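Local coordinates for protein aminotransferase class I and II (Streptococcus suis 89/1591, PDB 3OP7) that probably transfers amino groups between amino acids and keto acids, using pyridoxal phosphate held as a Schiff base on a lysine, at residues E194-L202 with R302-F310. Residues are numbered along the deposited sequence; the frame is centred on the assembly and turned at random.
Sequences EVYRSFSEL and RPAVVSTSF. With EDO (1,2-ethanediol), chain I.
Two hydrogen bonds join Ser198 and Phe199 to the turn at Ala304 and Val305. Ser198 OG, swung opposite its own backbone N (chi1 179°), donates to Ala304 O at 2.7 Å, while Phe199 N reaches Val305 O over 3.1 Å from above the carbonyl plane. Ser198 OG also accepts from the amide, closing an ST turn, and hydroxyl of Ser200; three hydrogen bonds, one given and two accepted, hold the hydroxyl and fix its rotation. Ala304, whose carbonyl receives this bond, is the centre of an inverse gamma turn.

Among apolar contacts, Val305 CG1 lies 3.6 Å from Phe199 CB, Val306 CG1 packs 3.6 Å from Ser198 CA and against Tyr196 CB, and Thr308 CG2 sits over one face of the Tyr196 ring, toward its rim.

Oxygens meet the ring edges: Val305 O at Phe199, Ser307 OG 3.5 Å from Tyr196 CE1. Both Tyr196 OH and Ser307 OG are hydrogen-bonded to Val27 O.

The contact ties the loop after strand 189-193, in the mixed sheet of the large, cofactor-binding domain, to the approach to strand 309-313, in the antiparallel sheet of the small C-terminal domain, a domain junction as in fold type I aminotransferases; Phe199 rests on Leu274 and Leu281 of helix 270-294.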
loop_
_atom_site.group_PDB
_atom_site.type_symbol
_atom_site.label_atom_id
_atom_site.label_comp_id
_atom_site.label_asym_id
_atom_site.label_seq_id
_atom_site.Cartn_x
_atom_site.Cartn_y
_atom_site.Cartn_z
ATOM N N GLU A 194 13.509 -6.205 9.004
ATOM C CA GLU A 194 14.671 -5.605 9.568
ATOM C C GLU A 194 14.565 -4.107 9.754
ATOM O O GLU A 194 15.578 -3.409 9.758
ATOM C CB GLU A 194 15.920 -6.015 8.756
ATOM C CG GLU A 194 16.110 -7.522 8.826
ATOM C CD GLU A 194 17.159 -8.146 7.922
ATOM O OE1 GLU A 194 17.620 -7.509 6.958
ATOM O OE2 GLU A 194 17.549 -9.316 8.235
ATOM N N VAL A 195 13.360 -3.589 9.950
ATOM C CA VAL A 195 13.225 -2.141 10.178
ATOM C C VAL A 195 14.049 -1.620 11.363
ATOM O O VAL A 195 14.469 -0.453 11.328
ATOM C CB VAL A 195 11.733 -1.662 10.313
ATOM C CG1 VAL A 195 10.965 -1.890 8.971
ATOM C CG2 VAL A 195 10.996 -2.308 11.491
ATOM N N TYR A 196 14.231 -2.436 12.385
ATOM C CA TYR A 196 15.022 -2.061 13.557
ATOM C C TYR A 196 16.462 -2.498 13.441
ATOM O O TYR A 196 16.838 -3.614 13.847
ATOM C CB TYR A 196 14.440 -2.623 14.856
ATOM C CG TYR A 196 13.070 -2.022 15.147
ATOM C CD1 TYR A 196 12.963 -0.685 15.513
ATOM C CD2 TYR A 196 11.922 -2.765 15.080
ATOM C CE1 TYR A 196 11.768 -0.122 15.795
ATOM C CE2 TYR A 196 10.707 -2.188 15.353
ATOM C CZ TYR A 196 10.652 -0.874 15.721
ATOM O OH TYR A 196 9.471 -0.264 16.036
ATOM N N ARG A 197 17.264 -1.628 12.838
ATOM C CA ARG A 197 18.748 -1.760 12.840
ATOM C C ARG A 197 19.291 -1.543 14.238
ATOM O O ARG A 197 19.131 -0.460 14.841
ATOM C CB ARG A 197 19.399 -0.729 11.898
ATOM C CG ARG A 197 20.887 -0.941 11.552
ATOM C CD ARG A 197 21.643 0.383 11.265
ATOM N NE ARG A 197 23.106 0.260 11.395
ATOM C CZ ARG A 197 23.838 0.809 12.359
ATOM N NH1 ARG A 197 23.280 1.529 13.317
ATOM N NH2 ARG A 197 25.150 0.625 12.366
ATOM N N SER A 198 19.979 -2.547 14.767
ATOM C CA SER A 198 20.584 -2.369 16.037
ATOM C C SER A 198 21.721 -1.337 15.976
ATOM O O SER A 198 22.547 -1.373 15.073
ATOM C CB SER A 198 21.149 -3.700 16.563
ATOM O OG SER A 198 21.773 -3.518 17.817
ATOM N N PHE A 199 21.803 -0.505 17.012
ATOM C CA PHE A 199 22.904 0.430 17.202
ATOM C C PHE A 199 23.851 -0.098 18.251
ATOM O O PHE A 199 24.752 0.614 18.705
ATOM C CB PHE A 199 22.389 1.816 17.621
ATOM C CG PHE A 199 21.795 2.589 16.493
ATOM C CD1 PHE A 199 20.561 2.210 15.962
ATOM C CD2 PHE A 199 22.437 3.709 15.952
ATOM C CE1 PHE A 199 19.971 2.901 14.925
ATOM C CE2 PHE A 199 21.819 4.420 14.863
ATOM C CZ PHE A 199 20.585 4.008 14.381
ATOM N N SER A 200 23.670 -1.356 18.611
ATOM C CA SER A 200 24.586 -2.032 19.530
ATOM C C SER A 200 25.874 -2.428 18.825
ATOM O O SER A 200 26.037 -2.239 17.628
ATOM C CB SER A 200 23.920 -3.286 20.102
ATOM O OG SER A 200 24.043 -4.397 19.225
ATOM N N GLU A 201 26.762 -3.025 19.597
ATOM C CA GLU A 201 28.025 -3.493 19.012
ATOM C C GLU A 201 27.938 -4.930 18.482
ATOM O O GLU A 201 28.900 -5.421 17.876
ATOM C CB GLU A 201 29.203 -3.316 19.982
ATOM C CG GLU A 201 29.802 -1.915 19.930
ATOM C CD GLU A 201 31.124 -1.835 20.689
ATOM O OE1 GLU A 201 32.022 -2.662 20.412
ATOM O OE2 GLU A 201 31.274 -0.952 21.564
ATOM N N LEU A 202 26.779 -5.580 18.623
ATOM C CA LEU A 202 26.596 -6.936 18.102
ATOM C C LEU A 202 26.765 -6.975 16.588
ATOM O O LEU A 202 26.456 -6.016 15.873
ATOM C CB LEU A 202 25.221 -7.493 18.476
ATOM C CG LEU A 202 24.947 -7.746 19.965
ATOM C CD1 LEU A 202 23.463 -8.072 20.196
ATOM C CD2 LEU A 202 25.804 -8.900 20.405
ATOM N N ARG A 302 16.904 -5.311 28.474
ATOM C CA ARG A 302 17.303 -4.126 27.703
ATOM C C ARG A 302 17.394 -4.437 26.214
ATOM O O ARG A 302 18.109 -5.359 25.834
ATOM C CB ARG A 302 18.660 -3.615 28.224
ATOM C CG ARG A 302 19.164 -2.308 27.628
ATOM C CD ARG A 302 20.571 -2.063 28.106
ATOM N NE ARG A 302 21.124 -0.755 27.770
ATOM C CZ ARG A 302 21.951 -0.481 26.756
ATOM N NH1 ARG A 302 22.306 -1.400 25.877
ATOM N NH2 ARG A 302 22.422 0.759 26.609
ATOM N N PRO A 303 16.691 -3.653 25.379
ATOM C CA PRO A 303 16.694 -3.858 23.919
ATOM C C PRO A 303 18.087 -3.638 23.340
ATOM O O PRO A 303 18.926 -3.006 23.967
ATOM C CB PRO A 303 15.722 -2.814 23.423
ATOM C CG PRO A 303 15.790 -1.723 24.444
ATOM C CD PRO A 303 15.921 -2.447 25.738
ATOM N N ALA A 304 18.327 -4.143 22.145
ATOM C CA ALA A 304 19.643 -4.030 21.541
ATOM C C ALA A 304 19.802 -2.625 20.879
ATOM O O ALA A 304 20.142 -2.539 19.716
ATOM C CB ALA A 304 19.819 -5.160 20.477
ATOM N N VAL A 305 19.626 -1.556 21.672
ATOM C CA VAL A 305 19.761 -0.160 21.212
ATOM C C VAL A 305 18.949 0.015 19.920
ATOM O O VAL A 305 19.458 0.418 18.871
ATOM C CB VAL A 305 21.252 0.292 21.081
ATOM C CG1 VAL A 305 21.353 1.822 21.083
ATOM C CG2 VAL A 305 22.157 -0.284 22.228
ATOM N N VAL A 306 17.660 -0.296 20.057
ATOM C CA VAL A 306 16.630 0.044 19.089
ATOM C C VAL A 306 15.470 0.677 19.844
ATOM O O VAL A 306 15.316 0.483 21.045
ATOM C CB VAL A 306 16.165 -1.201 18.244
ATOM C CG1 VAL A 306 17.351 -1.785 17.426
ATOM C CG2 VAL A 306 15.559 -2.287 19.116
ATOM N N SER A 307 14.613 1.372 19.124
ATOM C CA SER A 307 13.569 2.236 19.714
ATOM C C SER A 307 12.288 1.520 20.197
ATOM O O SER A 307 11.197 2.134 20.179
ATOM C CB SER A 307 13.182 3.326 18.658
ATOM O OG SER A 307 12.665 2.797 17.424
ATOM N N THR A 308 12.361 0.227 20.558
ATOM C CA THR A 308 11.212 -0.424 21.197
ATOM C C THR A 308 11.710 -1.167 22.426
ATOM O O THR A 308 12.861 -1.604 22.495
ATOM C CB THR A 308 10.399 -1.338 20.260
ATOM O OG1 THR A 308 9.259 -1.904 20.966
ATOM C CG2 THR A 308 11.277 -2.450 19.647
ATOM N N SER A 309 10.875 -1.210 23.454
ATOM C CA SER A 309 11.189 -1.988 24.640
ATOM C C SER A 309 9.918 -2.599 25.209
ATOM O O SER A 309 8.795 -2.173 24.902
ATOM C CB SER A 309 11.901 -1.153 25.747
ATOM O OG SER A 309 11.034 -0.168 26.283
ATOM N N PHE A 310 10.102 -3.608 26.053
ATOM C CA PHE A 310 8.972 -4.418 26.547
ATOM C C PHE A 310 9.261 -4.593 28.016
ATOM O O PHE A 310 10.132 -5.369 28.396
ATOM C CB PHE A 310 8.886 -5.745 25.821
ATOM C CG PHE A 310 7.500 -6.366 25.771
ATOM C CD1 PHE A 310 6.385 -5.626 25.458
ATOM C CD2 PHE A 310 7.340 -7.719 26.031
ATOM C CE1 PHE A 310 5.118 -6.226 25.363
ATOM C CE2 PHE A 310 6.099 -8.317 25.976
ATOM C CZ PHE A 310 4.982 -7.572 25.610
HETATM C C1 EDO I . 25.864 3.744 13.296
HETATM O O1 EDO I . 26.544 2.552 12.910
HETATM C C2 EDO I . 26.885 4.860 13.485
HETATM O O2 EDO I . 26.250 6.030 14.013
#